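Local coordinates for protein predicted ATPase of the ABC class (Vibrio vulnificus, PDB 5D6A) that binds the ATP analogue AMP-PNP and, as a predicted ABC-class ATPase, probably hydrolyses ATP, although its cellular role is not established, at residues H61-P66 / V144-E149; R99-R104 / E182-H187; A277-I282 / L500-S505; R309-L314 / Q343-Q348; V509-W514 / Q543-H548. All coordinates share one frame; numbering follows the deposited sequence.

Contact 1: H61-P66 / V144-E149; sequences HIQSDP and VNLPAE
Gln63 reaches from the loop 61-66 to the chain leaving strand 137-144, where its amide meets the backbone of Leu146. Its CB points toward 144-149; with chi1 at 60°, CG lies between the backbone N and the carbonyl carbon, and the chain runs out straight from there to CD, where the amide divides its work. The side chain also packs on Tyr40. Gln63 OE1 accepts the N-H of Leu146 over 2.9 Å; the donor sits almost on the extension of the C=O bond, but the N-H points somewhat off line, at 138°. Gln63 OE1 also lies 3.8 Å from Leu146 CB. NE2 turns back to its own loop and gives a weak hydrogen bond to Asp65 O, consistent with the amide's orientation. Apolar contacts flank this polar bridge: Ile62 CG2 lies 4.2 Å from Leu146 CD1, and Pro66 CG approaches Ala148 CB at 4.5 Å. Strands 56-61 and 137-144 both pair with 71-78, making this a β-hairpin connection folded against the exit of a nearby strand in an antiparallel sheet.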
# COMPACT_ATOMS: atom_id res chain seq x y z
N HIS A 61 29.56 -7.49 -9.21
CA HIS A 61 29.52 -6.46 -8.18
C HIS A 61 29.77 -7.04 -6.80
O HIS A 61 29.07 -7.95 -6.37
CB HIS A 61 28.18 -5.72 -8.19
CG HIS A 61 28.08 -4.67 -7.12
ND1 HIS A 61 28.61 -3.41 -7.26
CD2 HIS A 61 27.51 -4.70 -5.89
CE1 HIS A 61 28.38 -2.71 -6.17
NE2 HIS A 61 27.71 -3.47 -5.32
N ILE A 62 30.78 -6.50 -6.13
CA ILE A 62 31.15 -6.94 -4.80
C ILE A 62 30.50 -6.01 -3.77
O ILE A 62 30.74 -4.81 -3.78
CB ILE A 62 32.68 -6.91 -4.60
CG1 ILE A 62 33.37 -7.82 -5.62
CG2 ILE A 62 33.05 -7.31 -3.18
CD1 ILE A 62 33.00 -9.29 -5.52
N GLN A 63 29.67 -6.58 -2.90
CA GLN A 63 29.02 -5.81 -1.85
C GLN A 63 30.09 -5.20 -0.94
O GLN A 63 31.14 -5.80 -0.74
CB GLN A 63 28.09 -6.71 -1.03
CG GLN A 63 28.78 -7.88 -0.34
CD GLN A 63 27.82 -8.84 0.33
OE1 GLN A 63 27.98 -10.05 0.26
NE2 GLN A 63 26.79 -8.29 0.97
N SER A 64 29.81 -4.01 -0.41
CA SER A 64 30.74 -3.32 0.47
C SER A 64 30.48 -3.63 1.94
O SER A 64 31.20 -3.15 2.82
CB SER A 64 30.65 -1.81 0.25
OG SER A 64 29.35 -1.34 0.57
N ASP A 65 29.46 -4.44 2.21
CA ASP A 65 29.09 -4.76 3.58
C ASP A 65 28.32 -6.09 3.63
O ASP A 65 27.41 -6.30 2.83
CB ASP A 65 28.19 -3.63 4.11
CG ASP A 65 27.70 -3.86 5.53
OD1 ASP A 65 28.45 -4.42 6.35
OD2 ASP A 65 26.55 -3.46 5.82
N PRO A 66 28.70 -6.99 4.55
CA PRO A 66 27.98 -8.26 4.68
C PRO A 66 26.47 -8.07 4.83
O PRO A 66 25.69 -8.89 4.35
CB PRO A 66 28.55 -8.86 5.97
CG PRO A 66 29.93 -8.31 6.06
CD PRO A 66 29.93 -6.98 5.37
N VAL A 144 25.50 -13.89 -4.24
CA VAL A 144 26.28 -14.67 -3.29
C VAL A 144 26.68 -13.77 -2.13
O VAL A 144 27.50 -12.87 -2.28
CB VAL A 144 27.56 -15.27 -3.93
CG1 VAL A 144 28.41 -15.98 -2.89
CG2 VAL A 144 27.19 -16.21 -5.07
N ASN A 145 26.09 -14.01 -0.96
CA ASN A 145 26.39 -13.22 0.22
C ASN A 145 27.74 -13.65 0.79
O ASN A 145 27.84 -14.67 1.47
CB ASN A 145 25.27 -13.38 1.26
CG ASN A 145 25.42 -12.43 2.43
OD1 ASN A 145 26.36 -11.65 2.50
ND2 ASN A 145 24.48 -12.50 3.36
N LEU A 146 28.77 -12.86 0.50
CA LEU A 146 30.13 -13.16 0.95
C LEU A 146 30.25 -13.08 2.48
O LEU A 146 29.87 -12.07 3.08
CB LEU A 146 31.13 -12.21 0.28
CG LEU A 146 31.15 -12.26 -1.25
CD1 LEU A 146 32.07 -11.19 -1.82
CD2 LEU A 146 31.55 -13.64 -1.76
N PRO A 147 30.79 -14.15 3.11
CA PRO A 147 30.90 -14.24 4.57
C PRO A 147 32.10 -13.53 5.19
O PRO A 147 33.04 -13.16 4.49
CB PRO A 147 31.04 -15.75 4.79
CG PRO A 147 31.81 -16.21 3.60
CD PRO A 147 31.36 -15.34 2.45
N ALA A 148 32.03 -13.36 6.51
CA ALA A 148 33.08 -12.70 7.27
C ALA A 148 32.76 -12.80 8.76
O ALA A 148 31.60 -13.04 9.13
CB ALA A 148 33.19 -11.24 6.86
N GLU A 149 33.77 -12.63 9.60
CA GLU A 149 33.59 -12.69 11.06
C GLU A 149 33.34 -11.27 11.58
O GLU A 149 34.13 -10.72 12.34
CB GLU A 149 34.79 -13.34 11.75
CG GLU A 149 36.15 -12.70 11.45
CD GLU A 149 37.30 -13.34 12.21
OE1 GLU A 149 37.08 -14.35 12.90
OE2 GLU A 149 38.43 -12.82 12.12

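Contact 2: R99-R104 / E182-H187; sequences RDFIAR and EALLTH
The Phe101 ring lies flat against the backbone of Leu184, whose CA stands over the centre of one face, 3.8 Å from the centroid and only 9° off the normal. It is the centre of a helix-helix packing between 92-109 from the N-terminal region and 181-199 from the P-loop region, inclined at 138° and so closer to antiparallel than parallel, with segment axes 9.8 Å apart. In the plane of the same ring, His187 ND1 is met at the edge. The two aromatic groups form an offset edge-to-face pair, Phe101 edge toward His187 face, with planes 61° apart and centroids separated by 5.4 Å. The His187 imidazole in turn has Phe101 CA over one face, near the rim, and Asp100 OD2 at its edge.

Apolar filling comes from Leu184 CD1, 3.5 Å from Phe101 CD2, and from Ala183 CB against Phe101 CE1. Phe101 turns CG anti to its N (chi1 -173°), which carries the ring across to the neighbouring helix.

Beside the rings runs a hydrogen-bonded Arg-Asp-His network. Arg104, which also donates from NH1 to Gly122 O, holds Asp100 through a salt bridge, Arg104 NE to Asp100 OD2 at 2.8 Å, coming from above the carboxylate plane; its positive charge would tend to keep the aspartate ionised. The same oxygen accepts from His187 NE2 at 2.7 Å, through the anti lone pair of Asp100 OD2 and close to the imidazole plane.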
# COMPACT_ATOMS: atom_id res chain seq x y z
N ARG A 99 13.73 -22.27 -18.90
CA ARG A 99 14.53 -21.29 -18.17
C ARG A 99 14.01 -21.11 -16.74
O ARG A 99 14.79 -20.95 -15.80
CB ARG A 99 14.49 -19.94 -18.90
CG ARG A 99 15.18 -19.93 -20.25
CD ARG A 99 14.69 -18.76 -21.09
NE ARG A 99 14.83 -17.49 -20.38
CZ ARG A 99 14.24 -16.35 -20.74
NH1 ARG A 99 13.45 -16.31 -21.81
NH2 ARG A 99 14.44 -15.25 -20.03
N ASP A 100 12.69 -21.15 -16.59
CA ASP A 100 12.05 -21.02 -15.29
C ASP A 100 12.36 -22.25 -14.44
O ASP A 100 12.72 -22.13 -13.27
CB ASP A 100 10.54 -20.88 -15.44
CG ASP A 100 9.83 -20.72 -14.11
OD1 ASP A 100 10.11 -19.74 -13.39
OD2 ASP A 100 8.96 -21.56 -13.80
N PHE A 101 12.20 -23.42 -15.04
CA PHE A 101 12.44 -24.68 -14.35
C PHE A 101 13.89 -24.78 -13.88
O PHE A 101 14.16 -25.26 -12.77
CB PHE A 101 12.09 -25.86 -15.27
CG PHE A 101 12.16 -27.20 -14.58
CD1 PHE A 101 11.05 -27.72 -13.93
CD2 PHE A 101 13.33 -27.95 -14.59
CE1 PHE A 101 11.10 -28.95 -13.31
CE2 PHE A 101 13.39 -29.17 -13.96
CZ PHE A 101 12.28 -29.68 -13.32
N ILE A 102 14.83 -24.33 -14.71
CA ILE A 102 16.25 -24.34 -14.37
C ILE A 102 16.56 -23.44 -13.17
O ILE A 102 17.37 -23.79 -12.32
CB ILE A 102 17.12 -23.94 -15.59
CG1 ILE A 102 17.11 -25.08 -16.62
CG2 ILE A 102 18.55 -23.66 -15.17
CD1 ILE A 102 17.76 -24.72 -17.94
N ALA A 103 15.89 -22.29 -13.11
CA ALA A 103 16.07 -21.35 -11.99
C ALA A 103 15.57 -21.97 -10.69
O ALA A 103 16.22 -21.84 -9.64
CB ALA A 103 15.34 -20.05 -12.27
N ARG A 104 14.42 -22.64 -10.76
CA ARG A 104 13.83 -23.29 -9.58
C ARG A 104 14.65 -24.49 -9.14
O ARG A 104 14.75 -24.77 -7.95
CB ARG A 104 12.39 -23.72 -9.87
CG ARG A 104 11.47 -22.57 -10.24
CD ARG A 104 10.07 -23.08 -10.54
NE ARG A 104 9.23 -22.02 -11.10
CZ ARG A 104 8.55 -21.13 -10.38
NH1 ARG A 104 8.59 -21.14 -9.05
NH2 ARG A 104 7.82 -20.21 -11.00
N GLU A 182 11.04 -35.79 -16.38
CA GLU A 182 9.60 -35.98 -16.38
C GLU A 182 8.91 -34.73 -15.83
O GLU A 182 7.80 -34.39 -16.24
CB GLU A 182 9.22 -37.24 -15.58
CG GLU A 182 7.74 -37.61 -15.68
CD GLU A 182 7.41 -38.93 -15.00
OE1 GLU A 182 8.34 -39.61 -14.52
OE2 GLU A 182 6.22 -39.30 -14.97
N ALA A 183 9.59 -34.05 -14.90
CA ALA A 183 9.07 -32.81 -14.32
C ALA A 183 9.40 -31.62 -15.22
O ALA A 183 8.64 -30.65 -15.28
CB ALA A 183 9.63 -32.60 -12.92
N LEU A 184 10.54 -31.68 -15.90
CA LEU A 184 10.96 -30.61 -16.81
C LEU A 184 10.01 -30.49 -18.00
O LEU A 184 9.50 -29.41 -18.28
CB LEU A 184 12.39 -30.87 -17.32
CG LEU A 184 12.94 -29.94 -18.40
CD1 LEU A 184 12.84 -28.48 -18.01
CD2 LEU A 184 14.38 -30.31 -18.73
N LEU A 185 9.79 -31.61 -18.69
CA LEU A 185 8.90 -31.63 -19.85
C LEU A 185 7.52 -31.11 -19.45
O LEU A 185 6.99 -30.21 -20.09
CB LEU A 185 8.80 -33.04 -20.42
CG LEU A 185 10.11 -33.66 -20.93
CD1 LEU A 185 9.91 -35.11 -21.32
CD2 LEU A 185 10.67 -32.86 -22.10
N THR A 186 6.97 -31.67 -18.38
CA THR A 186 5.65 -31.25 -17.89
C THR A 186 5.60 -29.74 -17.65
O THR A 186 4.62 -29.08 -17.99
CB THR A 186 5.29 -31.97 -16.58
OG1 THR A 186 5.32 -33.39 -16.78
CG2 THR A 186 3.91 -31.55 -16.09
N HIS A 187 6.66 -29.21 -17.06
CA HIS A 187 6.73 -27.78 -16.75
C HIS A 187 6.71 -26.96 -18.04
O HIS A 187 5.92 -26.02 -18.18
CB HIS A 187 8.00 -27.49 -15.94
CG HIS A 187 8.02 -26.13 -15.32
ND1 HIS A 187 7.55 -25.90 -14.04
CD2 HIS A 187 8.45 -24.94 -15.79
CE1 HIS A 187 7.70 -24.62 -13.75
NE2 HIS A 187 8.24 -24.01 -14.80

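Contact 3: A277-I282 / L500-S505; sequences AIERSI and LEQLES
Arg280 and Gln502 both place CG beside the backbone N (chi1 -69° and -78°) and extend toward each other's segment. Arg280 thereby brings its guanidinium to the turn 500-503, with Gln502 CA over one face. Arg280 NH2 donates to Leu503 O over 3.1 Å in a nearly straight bond that lies in the guanidinium plane but arrives from above the carbonyl plane. Arg280 NH1 makes a salt bridge of 2.7 Å to Glu504 OE1, whose chain bends at chi2; the carboxylate stands almost perpendicular to the guanidinium. A weak bond from NH1 to Gln502 O adds to the grip. Gln502 answers in the other direction: Gln502 NE2 donates to Glu279 O at 3.1 Å and also to Ala300 O, while Ile282 CD1 packs 3.9 Å from that NE2. The carboxylates of Glu279 and Glu501 lie close, a repulsion probably relieved by the salt bridge of Glu501 to Lys302. The contact is a junction between the P-loop and C-terminal regions, made at the end of helix 271-280, which belongs to a probable Walker A strand-loop-helix.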
# COMPACT_ATOMS: atom_id res chain seq x y z
N ALA A 277 -8.51 -13.87 -11.00
CA ALA A 277 -7.86 -14.91 -11.78
C ALA A 277 -7.65 -14.45 -13.21
O ALA A 277 -6.62 -14.73 -13.83
CB ALA A 277 -8.69 -16.19 -11.75
N ILE A 278 -8.63 -13.72 -13.74
CA ILE A 278 -8.55 -13.20 -15.10
C ILE A 278 -7.46 -12.13 -15.20
O ILE A 278 -6.62 -12.20 -16.10
CB ILE A 278 -9.91 -12.63 -15.57
CG1 ILE A 278 -10.94 -13.75 -15.68
CG2 ILE A 278 -9.78 -11.95 -16.93
CD1 ILE A 278 -12.34 -13.28 -16.00
N GLU A 279 -7.46 -11.17 -14.28
CA GLU A 279 -6.46 -10.09 -14.31
C GLU A 279 -5.05 -10.63 -14.20
O GLU A 279 -4.12 -10.07 -14.79
CB GLU A 279 -6.70 -9.06 -13.19
CG GLU A 279 -6.13 -9.47 -11.84
CD GLU A 279 -6.41 -8.47 -10.74
OE1 GLU A 279 -7.48 -7.83 -10.76
OE2 GLU A 279 -5.57 -8.34 -9.83
N ARG A 280 -4.88 -11.71 -13.45
CA ARG A 280 -3.55 -12.32 -13.27
C ARG A 280 -3.18 -13.30 -14.37
O ARG A 280 -2.01 -13.65 -14.52
CB ARG A 280 -3.41 -12.96 -11.89
CG ARG A 280 -3.37 -11.92 -10.79
CD ARG A 280 -2.61 -12.39 -9.57
NE ARG A 280 -2.08 -11.23 -8.86
CZ ARG A 280 -1.00 -10.54 -9.24
NH1 ARG A 280 -0.34 -10.86 -10.35
NH2 ARG A 280 -0.60 -9.49 -8.53
N SER A 281 -4.17 -13.75 -15.13
CA SER A 281 -3.91 -14.67 -16.24
C SER A 281 -3.18 -13.99 -17.40
O SER A 281 -2.98 -14.61 -18.44
CB SER A 281 -5.20 -15.33 -16.70
OG SER A 281 -5.72 -16.15 -15.67
N ILE A 282 -2.82 -12.72 -17.23
CA ILE A 282 -2.01 -12.03 -18.25
C ILE A 282 -0.62 -12.65 -18.22
O ILE A 282 0.16 -12.50 -19.16
CB ILE A 282 -1.89 -10.51 -18.02
CG1 ILE A 282 -1.29 -10.21 -16.63
CG2 ILE A 282 -3.25 -9.84 -18.18
CD1 ILE A 282 -1.11 -8.74 -16.34
N LEU A 500 -1.19 -0.43 -9.29
CA LEU A 500 -0.93 -1.44 -10.31
C LEU A 500 -0.84 -2.79 -9.61
O LEU A 500 0.25 -3.32 -9.39
CB LEU A 500 0.37 -1.12 -11.05
CG LEU A 500 0.49 0.28 -11.66
CD1 LEU A 500 1.84 0.43 -12.35
CD2 LEU A 500 -0.64 0.56 -12.63
N GLU A 501 -2.00 -3.33 -9.26
CA GLU A 501 -2.06 -4.60 -8.54
C GLU A 501 -1.78 -5.82 -9.41
O GLU A 501 -1.55 -6.91 -8.89
CB GLU A 501 -3.40 -4.75 -7.81
CG GLU A 501 -4.64 -4.83 -8.70
CD GLU A 501 -5.92 -4.95 -7.89
OE1 GLU A 501 -5.85 -4.83 -6.64
OE2 GLU A 501 -6.99 -5.17 -8.49
N GLN A 502 -1.82 -5.64 -10.72
CA GLN A 502 -1.52 -6.74 -11.64
C GLN A 502 -0.04 -7.12 -11.63
O GLN A 502 0.30 -8.24 -11.98
CB GLN A 502 -1.97 -6.40 -13.06
CG GLN A 502 -3.46 -6.54 -13.29
CD GLN A 502 -3.86 -6.12 -14.69
OE1 GLN A 502 -3.62 -4.99 -15.09
NE2 GLN A 502 -4.48 -7.03 -15.43
N LEU A 503 0.83 -6.18 -11.25
CA LEU A 503 2.27 -6.47 -11.20
C LEU A 503 2.52 -7.67 -10.31
O LEU A 503 1.89 -7.82 -9.27
CB LEU A 503 3.08 -5.27 -10.70
CG LEU A 503 3.26 -4.11 -11.68
CD1 LEU A 503 4.01 -2.96 -11.01
CD2 LEU A 503 3.99 -4.56 -12.93
N GLU A 504 3.46 -8.52 -10.73
CA GLU A 504 3.77 -9.75 -10.02
C GLU A 504 5.06 -9.69 -9.19
O GLU A 504 5.06 -10.07 -8.03
CB GLU A 504 3.88 -10.89 -11.03
CG GLU A 504 4.16 -12.26 -10.43
CD GLU A 504 3.03 -12.77 -9.56
OE1 GLU A 504 1.86 -12.40 -9.80
OE2 GLU A 504 3.31 -13.58 -8.66
N SER A 505 6.14 -9.22 -9.81
CA SER A 505 7.44 -9.19 -9.13
C SER A 505 8.12 -7.83 -9.14
O SER A 505 7.86 -6.99 -10.01
CB SER A 505 8.38 -10.20 -9.80
OG SER A 505 9.69 -10.13 -9.24

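Contact 4: R309-L314 / Q343-Q348; sequences RCVHHL and QAAWLQ
Ala345 CB is the meeting point, with Leu314 CD2 at 3.6 Å and both methyls of Val311, CG1 and CG2, at 4.0 Å. Leu314 sends its other branch to the next helical turn, Leu314 CD1 lying 3.9 Å from Gln348 CG; CD2 also rests on the Ala345 carbonyl. At the opposite end of the strand segment, Arg309 NH2 comes within 4.1 Å of Trp346 N, without a hydrogen bond. A bend at chi3 (-69°) folds Arg309 back so that its NE and NH1 both donate to Cys310 O, each at 2.9 Å, and NH1 also forms a salt bridge with Glu349. These bonds fix the guanidinium beside the helix. Further out, strand 311-312 pairs with 332-334; a G1 bulge at His313 and Leu314, both facing Phe332, accompanies the turn of the chain here, and Leu314 points toward the helix. Trp346 in turn makes a cation-π contact with Arg565. Helix 339-352 is followed, after a short loop, by core strand 357-361, an order consistent with the signature helix and Walker B strand of ABC ATPases.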
# COMPACT_ATOMS: atom_id res chain seq x y z
N ARG A 309 -2.67 10.73 -6.99
CA ARG A 309 -1.75 10.54 -8.12
C ARG A 309 -1.63 11.79 -8.98
O ARG A 309 -2.50 12.66 -8.95
CB ARG A 309 -2.17 9.37 -9.02
CG ARG A 309 -3.52 9.55 -9.71
CD ARG A 309 -3.61 8.71 -10.97
NE ARG A 309 -2.70 9.21 -12.01
CZ ARG A 309 -2.59 8.71 -13.24
NH1 ARG A 309 -1.74 9.26 -14.09
NH2 ARG A 309 -3.33 7.68 -13.63
N CYS A 310 -0.55 11.86 -9.75
CA CYS A 310 -0.32 12.96 -10.66
C CYS A 310 -0.78 12.53 -12.05
O CYS A 310 -0.83 11.34 -12.35
CB CYS A 310 1.16 13.34 -10.69
SG CYS A 310 2.26 12.02 -11.27
N VAL A 311 -1.15 13.51 -12.87
CA VAL A 311 -1.60 13.26 -14.24
C VAL A 311 -0.95 14.31 -15.12
O VAL A 311 -0.97 15.49 -14.77
CB VAL A 311 -3.13 13.36 -14.36
CG1 VAL A 311 -3.57 13.15 -15.81
CG2 VAL A 311 -3.80 12.35 -13.44
N HIS A 312 -0.38 13.90 -16.24
CA HIS A 312 0.34 14.83 -17.11
C HIS A 312 -0.29 15.13 -18.48
O HIS A 312 -0.45 14.24 -19.31
CB HIS A 312 1.77 14.32 -17.34
CG HIS A 312 2.57 14.18 -16.09
ND1 HIS A 312 3.09 15.26 -15.41
CD2 HIS A 312 2.98 13.08 -15.42
CE1 HIS A 312 3.77 14.83 -14.36
NE2 HIS A 312 3.72 13.51 -14.34
N HIS A 313 -0.63 16.40 -18.68
CA HIS A 313 -1.18 16.89 -19.94
C HIS A 313 -1.99 15.87 -20.73
O HIS A 313 -1.76 15.65 -21.92
CB HIS A 313 -0.02 17.42 -20.79
CG HIS A 313 0.77 18.49 -20.11
ND1 HIS A 313 0.44 19.82 -20.18
CD2 HIS A 313 1.86 18.41 -19.31
CE1 HIS A 313 1.30 20.53 -19.47
NE2 HIS A 313 2.17 19.70 -18.93
N LEU A 314 -2.97 15.28 -20.05
CA LEU A 314 -3.83 14.25 -20.62
C LEU A 314 -5.17 14.86 -21.02
O LEU A 314 -5.70 15.71 -20.32
CB LEU A 314 -4.04 13.15 -19.59
CG LEU A 314 -4.78 11.88 -20.01
CD1 LEU A 314 -4.02 11.15 -21.11
CD2 LEU A 314 -4.96 10.97 -18.80
N GLN A 343 -9.50 7.91 -12.20
CA GLN A 343 -9.94 6.72 -12.90
C GLN A 343 -10.15 7.05 -14.38
O GLN A 343 -9.79 6.26 -15.25
CB GLN A 343 -11.19 6.12 -12.26
CG GLN A 343 -11.51 4.73 -12.79
CD GLN A 343 -12.46 3.94 -11.89
OE1 GLN A 343 -13.16 4.51 -11.05
NE2 GLN A 343 -12.49 2.63 -12.07
N ALA A 344 -10.72 8.22 -14.65
CA ALA A 344 -10.94 8.68 -16.02
C ALA A 344 -9.59 8.80 -16.74
O ALA A 344 -9.43 8.38 -17.89
CB ALA A 344 -11.67 10.01 -16.03
N ALA A 345 -8.62 9.38 -16.04
CA ALA A 345 -7.28 9.54 -16.57
C ALA A 345 -6.69 8.17 -16.87
O ALA A 345 -6.20 7.94 -17.97
CB ALA A 345 -6.41 10.29 -15.58
N TRP A 346 -6.77 7.26 -15.90
CA TRP A 346 -6.24 5.90 -16.06
C TRP A 346 -6.85 5.27 -17.31
O TRP A 346 -6.16 4.66 -18.12
CB TRP A 346 -6.61 5.02 -14.86
CG TRP A 346 -5.75 3.78 -14.71
CD1 TRP A 346 -5.11 3.09 -15.71
CD2 TRP A 346 -5.53 3.03 -13.51
NE1 TRP A 346 -4.46 2.01 -15.18
CE2 TRP A 346 -4.71 1.94 -13.84
CE3 TRP A 346 -5.93 3.20 -12.18
CZ2 TRP A 346 -4.27 1.02 -12.89
CZ3 TRP A 346 -5.50 2.28 -11.24
CH2 TRP A 346 -4.68 1.20 -11.60
N LEU A 347 -8.17 5.43 -17.45
CA LEU A 347 -8.89 4.88 -18.58
C LEU A 347 -8.29 5.37 -19.89
O LEU A 347 -7.88 4.57 -20.73
CB LEU A 347 -10.38 5.23 -18.49
CG LEU A 347 -11.30 4.76 -19.62
CD1 LEU A 347 -11.14 3.28 -19.89
CD2 LEU A 347 -12.75 5.08 -19.28
N GLN A 348 -8.22 6.69 -20.05
CA GLN A 348 -7.68 7.30 -21.26
C GLN A 348 -6.24 6.83 -21.52
O GLN A 348 -5.88 6.53 -22.65
CB GLN A 348 -7.72 8.82 -21.16
CG GLN A 348 -7.34 9.52 -22.45
CD GLN A 348 -8.30 9.22 -23.59
OE1 GLN A 348 -9.52 9.12 -23.38
NE2 GLN A 348 -7.77 9.08 -24.79

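Contact 5: V509-W514 / Q543-H548; sequences VNAIGW and QNMPQH
Ala511 and Trp514, one turn apart on helix 506-519, receive the irregular segment 543-548, a helix-loop packing within the C-terminal domain. Ala511 comes first: its carbonyl O lies 3.6 Å from the terminal CE of Met545, here a selenomethionine, and its CB is 4.4 Å from the same methyl. The Met545 chain is extended beyond CG, so that Met545 SE lies 4.1 Å from Trp514 CB and the terminal CE reaches Ala511.

Trp514 then carries most of the contact. Its CG sits beside the backbone N (chi1 -71°), sending the indole out from the helix to meet the loop, while Tyr517 makes an edge-to-face contact with it from the same helix. Pro546 lies over one indole face in a CH-π interaction: Pro546 CG stands above the six-membered ring, 8° off its normal, and Pro546 CD lies beside Trp514 CE3. Pro546 CB also lies over a face of the His548 imidazole. His548, whose carbonyl is bound by Thr129 and Arg141, presents its ring edge to the five-membered ring of Trp514, the planes 61° apart and the centroids 5.6 Å apart. At that edge His548 CD2 lies 4.0 Å from Trp514 NE1.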
# COMPACT_ATOMS: atom_id res chain seq x y z
N VAL A 509 9.58 -4.38 -11.87
CA VAL A 509 9.63 -2.97 -11.46
C VAL A 509 11.05 -2.45 -11.73
O VAL A 509 11.23 -1.32 -12.20
CB VAL A 509 9.24 -2.77 -9.98
CG1 VAL A 509 9.37 -1.30 -9.59
CG2 VAL A 509 7.82 -3.24 -9.73
N ASN A 510 12.05 -3.27 -11.42
CA ASN A 510 13.44 -2.90 -11.70
C ASN A 510 13.61 -2.75 -13.20
O ASN A 510 14.24 -1.80 -13.66
CB ASN A 510 14.42 -3.94 -11.16
CG ASN A 510 14.61 -3.85 -9.66
OD1 ASN A 510 14.65 -2.75 -9.09
ND2 ASN A 510 14.78 -5.00 -9.01
N ALA A 511 13.04 -3.68 -13.95
CA ALA A 511 13.13 -3.64 -15.40
C ALA A 511 12.49 -2.37 -15.94
O ALA A 511 12.98 -1.78 -16.90
CB ALA A 511 12.47 -4.87 -16.02
N ILE A 512 11.39 -1.94 -15.31
CA ILE A 512 10.71 -0.71 -15.72
C ILE A 512 11.68 0.46 -15.57
O ILE A 512 11.78 1.32 -16.46
CB ILE A 512 9.42 -0.47 -14.91
CG1 ILE A 512 8.33 -1.47 -15.33
CG2 ILE A 512 8.89 0.95 -15.13
CD1 ILE A 512 7.09 -1.45 -14.46
N GLY A 513 12.40 0.50 -14.46
CA GLY A 513 13.37 1.56 -14.21
C GLY A 513 14.50 1.54 -15.22
O GLY A 513 14.98 2.60 -15.64
N TRP A 514 14.93 0.35 -15.62
CA TRP A 514 16.02 0.25 -16.60
C TRP A 514 15.57 0.53 -18.04
O TRP A 514 16.40 0.77 -18.91
CB TRP A 514 16.78 -1.07 -16.45
CG TRP A 514 17.59 -1.05 -15.19
CD1 TRP A 514 17.30 -1.70 -14.02
CD2 TRP A 514 18.78 -0.29 -14.95
NE1 TRP A 514 18.26 -1.41 -13.07
CE2 TRP A 514 19.17 -0.55 -13.62
CE3 TRP A 514 19.56 0.57 -15.73
CZ2 TRP A 514 20.32 0.02 -13.05
CZ3 TRP A 514 20.69 1.14 -15.17
CH2 TRP A 514 21.06 0.86 -13.84
N GLN A 543 19.63 -7.23 -23.33
CA GLN A 543 21.00 -6.90 -23.76
C GLN A 543 21.43 -5.48 -23.43
O GLN A 543 22.60 -5.25 -23.13
CB GLN A 543 21.22 -7.18 -25.26
CG GLN A 543 20.47 -6.26 -26.22
CD GLN A 543 20.82 -6.52 -27.68
OE1 GLN A 543 21.68 -7.36 -27.99
NE2 GLN A 543 20.17 -5.80 -28.58
N ASN A 544 20.50 -4.53 -23.47
CA ASN A 544 20.84 -3.13 -23.17
C ASN A 544 20.65 -2.70 -21.71
O ASN A 544 20.77 -1.52 -21.38
CB ASN A 544 20.08 -2.18 -24.12
CG ASN A 544 20.62 -2.23 -25.55
OD1 ASN A 544 21.61 -2.89 -25.83
ND2 ASN A 544 19.96 -1.51 -26.45
N MSE A 545 20.35 -3.66 -20.84
CA MSE A 545 20.19 -3.38 -19.41
C MSE A 545 21.40 -3.90 -18.70
O MSE A 545 22.10 -4.77 -19.23
CB MSE A 545 18.99 -4.13 -18.86
CG MSE A 545 17.70 -3.69 -19.53
SE MSE A 545 16.16 -4.50 -18.61
CE MSE A 545 14.77 -3.46 -19.53
N PRO A 546 21.68 -3.39 -17.49
CA PRO A 546 22.82 -3.93 -16.76
C PRO A 546 22.65 -5.43 -16.59
O PRO A 546 21.52 -5.92 -16.56
CB PRO A 546 22.75 -3.23 -15.40
CG PRO A 546 21.99 -1.98 -15.65
CD PRO A 546 21.02 -2.29 -16.76
N GLN A 547 23.75 -6.16 -16.46
CA GLN A 547 23.68 -7.61 -16.34
C GLN A 547 23.26 -8.09 -14.95
O GLN A 547 23.99 -8.82 -14.28
CB GLN A 547 25.02 -8.23 -16.78
CG GLN A 547 25.32 -7.96 -18.25
CD GLN A 547 26.67 -8.47 -18.71
OE1 GLN A 547 27.59 -8.64 -17.90
NE2 GLN A 547 26.81 -8.71 -20.01
N HIS A 548 22.06 -7.66 -14.52
CA HIS A 548 21.53 -8.07 -13.21
C HIS A 548 20.72 -9.35 -13.37
O HIS A 548 20.18 -9.63 -14.44
CB HIS A 548 20.64 -7.00 -12.58
CG HIS A 548 21.31 -5.68 -12.35
ND1 HIS A 548 22.58 -5.58 -11.81
CD2 HIS A 548 20.86 -4.41 -12.50
CE1 HIS A 548 22.90 -4.30 -11.70
NE2 HIS A 548 21.87 -3.57 -12.10

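Contact 4 is wholly buried, without hydrogen bonds between its segments and largely apolar apart from one arginine, whereas the other four are only partly buried. Contact 3, its centre about 6 Å from the centre of the chain, is the most polar, joining the P-loop and C-terminal regions through an arginine and a glutamine. Contact 1 lies farthest out, its centre about 31 Å from that of the chain, with a side-chain amide to backbone hydrogen bond. Contacts 2 and 5 both rely on offset edge-to-face aromatic pairs, but contact 2 adds a buried aspartate between helices, while contact 5 has no hydrogen bond. Contact 3 touches contact 4 through Leu500 and Trp346, and contact 5 through Leu503 and Val509; its loop leads straight into contact 5's helix 506-519.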